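Local structure of NAD-dependent epimerase/dehydratase (Methylobacillus flagellatus KT, 3GPI) at residues G26-P38 with Q44-L56. The protein is of unknown function but belongs to the NAD-dependent epimerase/dehydratase family and probably binds a dinucleotide cofactor in a Rossmann-type domain. Residues are numbered along the deposited sequence; the frame is centred on the assembly and turned at random.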
loop_
_atom_site.group_PDB
_atom_site.type_symbol
_atom_site.label_atom_id
_atom_site.label_comp_id
_atom_site.label_asym_id
_atom_site.label_seq_id
_atom_site.Cartn_x
_atom_site.Cartn_y
_atom_site.Cartn_z
ATOM N N GLY A 26 -19.010 1.562 -10.322
ATOM C CA GLY A 26 -19.627 2.503 -11.256
ATOM C C GLY A 26 -18.855 3.757 -11.548
ATOM O O GLY A 26 -19.322 4.621 -12.281
ATOM N N HIS A 27 -17.678 3.889 -10.949
ATOM C CA HIS A 27 -16.829 5.045 -11.239
ATOM C C HIS A 27 -16.173 4.992 -12.619
ATOM O O HIS A 27 -15.924 3.918 -13.166
ATOM C CB HIS A 27 -15.694 5.147 -10.199
ATOM C CG HIS A 27 -16.165 5.384 -8.800
ATOM N ND1 HIS A 27 -16.293 6.646 -8.256
ATOM C CD2 HIS A 27 -16.497 4.513 -7.815
ATOM C CE1 HIS A 27 -16.694 6.544 -6.997
ATOM N NE2 HIS A 27 -16.862 5.261 -6.718
ATOM N N GLU A 28 -15.865 6.171 -13.144
ATOM C CA GLU A 28 -15.005 6.332 -14.314
ATOM C C GLU A 28 -13.587 6.359 -13.791
ATOM O O GLU A 28 -13.233 7.233 -13.027
ATOM C CB GLU A 28 -15.334 7.632 -15.060
ATOM C CG GLU A 28 -14.537 7.803 -16.333
ATOM C CD GLU A 28 -14.906 9.080 -17.090
ATOM O OE1 GLU A 28 -16.073 9.497 -17.037
ATOM O OE2 GLU A 28 -14.007 9.672 -17.721
ATOM N N VAL A 29 -12.788 5.384 -14.181
ATOM C CA VAL A 29 -11.436 5.225 -13.659
ATOM C C VAL A 29 -10.444 5.161 -14.819
ATOM O O VAL A 29 -10.661 4.433 -15.806
ATOM C CB VAL A 29 -11.289 3.897 -12.865
ATOM C CG1 VAL A 29 -9.868 3.780 -12.292
ATOM C CG2 VAL A 29 -12.412 3.771 -11.772
ATOM N N THR A 30 -9.354 5.904 -14.693
ATOM C CA THR A 30 -8.243 5.861 -15.668
ATOM C C THR A 30 -6.944 5.742 -14.905
ATOM O O THR A 30 -6.745 6.387 -13.872
ATOM C CB THR A 30 -8.215 7.159 -16.537
ATOM O OG1 THR A 30 -9.507 7.315 -17.141
ATOM C CG2 THR A 30 -7.132 7.066 -17.638
ATOM N N GLY A 31 -6.011 4.942 -15.440
ATOM C CA GLY A 31 -4.686 4.820 -14.833
ATOM C C GLY A 31 -3.599 5.503 -15.641
ATOM O O GLY A 31 -3.757 5.723 -16.851
ATOM N N LEU A 32 -2.524 5.826 -14.972
ATOM C CA LEU A 32 -1.347 6.350 -15.622
ATOM C C LEU A 32 -0.268 5.302 -15.381
ATOM O O LEU A 32 0.080 5.013 -14.217
ATOM C CB LEU A 32 -0.980 7.711 -14.989
ATOM C CG LEU A 32 0.013 8.677 -15.630
ATOM C CD1 LEU A 32 -0.148 10.032 -14.951
ATOM C CD2 LEU A 32 1.444 8.161 -15.460
ATOM N N ARG A 33 0.281 4.740 -16.471
ATOM C CA ARG A 33 1.292 3.679 -16.393
ATOM C C ARG A 33 2.523 4.000 -17.232
ATOM O O ARG A 33 2.520 4.960 -17.991
ATOM C CB ARG A 33 0.665 2.388 -16.897
ATOM C CG ARG A 33 0.411 2.416 -18.413
ATOM C CD ARG A 33 0.069 1.072 -18.951
ATOM N NE ARG A 33 -0.506 1.206 -20.282
ATOM C CZ ARG A 33 0.084 0.800 -21.404
ATOM N NH1 ARG A 33 1.272 0.200 -21.372
ATOM N NH2 ARG A 33 -0.531 0.964 -22.559
ATOM N N ARG A 34 3.572 3.193 -17.086
ATOM C CA ARG A 34 4.713 3.198 -18.020
ATOM C C ARG A 34 4.502 2.249 -19.225
ATOM O O ARG A 34 3.783 1.232 -19.109
ATOM C CB ARG A 34 5.947 2.743 -17.261
ATOM C CG ARG A 34 6.321 3.618 -16.062
ATOM C CD ARG A 34 7.630 3.126 -15.420
ATOM N NE ARG A 34 7.515 1.732 -14.994
ATOM C CZ ARG A 34 7.142 1.341 -13.782
ATOM N NH1 ARG A 34 6.874 2.244 -12.838
ATOM N NH2 ARG A 34 7.046 0.048 -13.511
ATOM N N SER A 35 5.190 2.514 -20.354
ATOM C CA SER A 35 5.058 1.674 -21.568
ATOM C C SER A 35 5.510 0.230 -21.364
ATOM O O SER A 35 4.958 -0.679 -21.956
ATOM C CB SER A 35 5.782 2.284 -22.765
ATOM O OG SER A 35 7.170 2.304 -22.555
ATOM N N ALA A 36 6.470 0.015 -20.470
ATOM C CA ALA A 36 6.955 -1.345 -20.201
ATOM C C ALA A 36 6.028 -2.163 -19.300
ATOM O O ALA A 36 6.340 -3.312 -18.962
ATOM C CB ALA A 36 8.349 -1.299 -19.617
ATOM N N GLN A 37 4.916 -1.549 -18.874
ATOM C CA GLN A 37 3.961 -2.206 -18.010
ATOM C C GLN A 37 2.773 -2.661 -18.834
ATOM O O GLN A 37 1.929 -1.849 -19.238
ATOM C CB GLN A 37 3.460 -1.299 -16.891
ATOM C CG GLN A 37 4.409 -1.073 -15.788
ATOM C CD GLN A 37 3.753 -0.189 -14.786
ATOM O OE1 GLN A 37 3.561 0.998 -15.042
ATOM N NE2 GLN A 37 3.375 -0.756 -13.644
ATOM N N PRO A 38 2.707 -3.965 -19.080
ATOM C CA PRO A 38 1.562 -4.493 -19.754
ATOM C C PRO A 38 0.347 -4.463 -18.843
ATOM O O PRO A 38 0.451 -4.681 -17.631
ATOM C CB PRO A 38 1.972 -5.944 -20.026
ATOM C CG PRO A 38 2.896 -6.269 -18.945
ATOM C CD PRO A 38 3.653 -5.038 -18.701
ATOM N N GLN A 44 -8.499 0.851 -18.452
ATOM C CA GLN A 44 -8.314 2.077 -19.198
ATOM C C GLN A 44 -7.106 2.807 -18.662
ATOM O O GLN A 44 -7.116 3.199 -17.497
ATOM C CB GLN A 44 -9.566 2.931 -18.979
ATOM C CG GLN A 44 -9.537 4.224 -19.643
ATOM C CD GLN A 44 -10.254 4.150 -20.971
ATOM O OE1 GLN A 44 -10.616 3.057 -21.424
ATOM N NE2 GLN A 44 -10.450 5.294 -21.600
ATOM N N THR A 45 -6.041 2.944 -19.449
ATOM C CA THR A 45 -4.869 3.682 -19.011
ATOM C C THR A 45 -4.287 4.509 -20.151
ATOM O O THR A 45 -4.592 4.234 -21.307
ATOM C CB THR A 45 -3.701 2.775 -18.468
ATOM O OG1 THR A 45 -3.154 2.015 -19.555
ATOM C CG2 THR A 45 -4.164 1.797 -17.389
ATOM N N LEU A 46 -3.447 5.472 -19.780
ATOM C CA LEU A 46 -2.530 6.159 -20.693
ATOM C C LEU A 46 -1.106 5.963 -20.207
ATOM O O LEU A 46 -0.856 5.654 -19.041
ATOM C CB LEU A 46 -2.872 7.662 -20.809
ATOM C CG LEU A 46 -2.694 8.495 -19.536
ATOM C CD1 LEU A 46 -1.515 9.425 -19.662
ATOM C CD2 LEU A 46 -3.969 9.316 -19.275
ATOM N N ILE A 47 -0.159 6.123 -21.126
ATOM C CA ILE A 47 1.244 6.063 -20.828
ATOM C C ILE A 47 1.766 7.459 -20.556
ATOM O O ILE A 47 1.550 8.391 -21.352
ATOM C CB ILE A 47 2.034 5.366 -22.011
ATOM C CG1 ILE A 47 1.610 3.899 -22.156
ATOM C CG2 ILE A 47 3.545 5.503 -21.800
ATOM C CD1 ILE A 47 1.926 3.263 -23.551
ATOM N N ALA A 48 2.445 7.620 -19.438
ATOM C CA ALA A 48 3.143 8.846 -19.146
ATOM C C ALA A 48 4.248 8.605 -18.138
ATOM O O ALA A 48 4.357 7.510 -17.573
ATOM C CB ALA A 48 2.168 9.914 -18.641
ATOM N N ASP A 49 5.070 9.626 -17.915
ATOM C CA ASP A 49 6.203 9.540 -17.007
ATOM C C ASP A 49 6.073 10.682 -16.059
ATOM O O ASP A 49 6.261 11.841 -16.446
ATOM C CB ASP A 49 7.530 9.658 -17.776
ATOM C CG ASP A 49 8.760 9.536 -16.865
ATOM O OD1 ASP A 49 8.673 9.684 -15.630
ATOM O OD2 ASP A 49 9.851 9.297 -17.409
ATOM N N VAL A 50 5.746 10.374 -14.802
ATOM C CA VAL A 50 5.522 11.406 -13.802
ATOM C C VAL A 50 6.736 12.309 -13.547
ATOM O O VAL A 50 6.590 13.401 -13.033
ATOM C CB VAL A 50 4.953 10.830 -12.478
ATOM C CG1 VAL A 50 3.591 10.153 -12.732
ATOM C CG2 VAL A 50 5.956 9.859 -11.827
ATOM N N THR A 51 7.927 11.841 -13.944
ATOM C CA THR A 51 9.157 12.637 -13.788
ATOM C C THR A 51 9.377 13.620 -14.942
ATOM O O THR A 51 10.266 14.471 -14.875
ATOM C CB THR A 51 10.420 11.741 -13.617
ATOM O OG1 THR A 51 10.669 10.989 -14.815
ATOM C CG2 THR A 51 10.232 10.781 -12.440
ATOM N N ARG A 52 8.565 13.483 -15.992
ATOM C CA ARG A 52 8.687 14.313 -17.183
ATOM C C ARG A 52 7.405 15.099 -17.444
ATOM O O ARG A 52 6.487 14.589 -18.090
ATOM C CB ARG A 52 9.027 13.435 -18.372
ATOM C CG ARG A 52 10.486 12.946 -18.364
ATOM C CD ARG A 52 10.715 11.962 -19.495
ATOM N NE ARG A 52 10.387 12.546 -20.797
ATOM C CZ ARG A 52 9.821 11.884 -21.808
ATOM N NH1 ARG A 52 9.481 10.604 -21.679
ATOM N NH2 ARG A 52 9.577 12.515 -22.947
ATOM N N PRO A 53 7.348 16.350 -16.969
ATOM C CA PRO A 53 6.158 17.182 -17.147
ATOM C C PRO A 53 5.607 17.218 -18.574
ATOM O O PRO A 53 4.396 17.328 -18.742
ATOM C CB PRO A 53 6.619 18.569 -16.698
ATOM C CG PRO A 53 7.697 18.291 -15.717
ATOM C CD PRO A 53 8.390 17.055 -16.187
ATOM N N ASP A 54 6.475 17.111 -19.583
ATOM C CA ASP A 54 6.014 17.174 -20.978
ATOM C C ASP A 54 5.164 15.973 -21.416
ATOM O O ASP A 54 4.509 16.026 -22.456
ATOM C CB ASP A 54 7.191 17.399 -21.954
ATOM C CG ASP A 54 7.691 18.836 -21.955
ATOM O OD1 ASP A 54 7.166 19.682 -21.198
ATOM O OD2 ASP A 54 8.635 19.129 -22.720
ATOM N N THR A 55 5.148 14.908 -20.614
ATOM C CA THR A 55 4.318 13.737 -20.929
ATOM C C THR A 55 3.007 13.786 -20.151
ATOM O O THR A 55 2.199 12.858 -20.251
ATOM C CB THR A 55 5.017 12.409 -20.559
ATOM O OG1 THR A 55 5.166 12.330 -19.135
ATOM C CG2 THR A 55 6.418 12.312 -21.246
ATOM N N LEU A 56 2.820 14.827 -19.348
ATOM C CA LEU A 56 1.627 14.922 -18.456
ATOM C C LEU A 56 0.586 15.937 -18.919
ATOM O O LEU A 56 -0.383 16.232 -18.205
ATOM C CB LEU A 56 2.054 15.270 -17.035
ATOM C CG LEU A 56 3.035 14.296 -16.350
ATOM C CD1 LEU A 56 3.513 14.855 -15.044
ATOM C CD2 LEU A 56 2.425 12.918 -16.160
HETATM O O HOH W 1 -10.238 1.603 -16.206
HETATM O O HOH W 2 -10.340 7.616 -19.795
HETATM O O HOH W 3 -2.715 2.843 -22.850
#
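Thr45 OG1 accepts a hydrogen bond from Arg33 NE at 2.9 Å. The hydroxyl lies near the guanidinium plane, at its edge, and the bond is moderately bent (149° at the hydrogen). Ile47 covers one face of the same group, its CG1 sitting over the centre 3.5 Å above the plane. Arg33 CG stands between the backbone N and the carbonyl carbon (chi1 70°), and the chain then runs extended to NE, across Thr45. A water bridges Arg33 NH2 and Thr45 O, and Arg33 NH1 makes a weak bond to Gln37 O. With an alanine here in place of Arg33, Thr45 OG1 would probably lose this donor and Ile47 the flat group packed against it.

Between the strands, Gly31 N bonds to Gln44 O, Leu46 N to Gly31 O, Arg33 N to Leu46 O at 3.0 Å, and Ala48 N to Arg33 O. Thr45 CG2 lies 4.0 Å from Gly31 CA. On the face that carries Leu32 and Leu46, Leu32 CD2 packs 3.7 Å from Ala48 CB and 4.0 Å from Val50 CG1. Its other branch, CD1, meets Leu56 CD2 at 4.1 Å.

Strand 29-33 also pairs with strand 6-9, which leads into a glycine-rich turn and helix 13-24. Strands 29-33 and 45-47 run parallel, their short axes at 24° to each other, in the parallel part of the mixed sheet of a Rossmann-type fold.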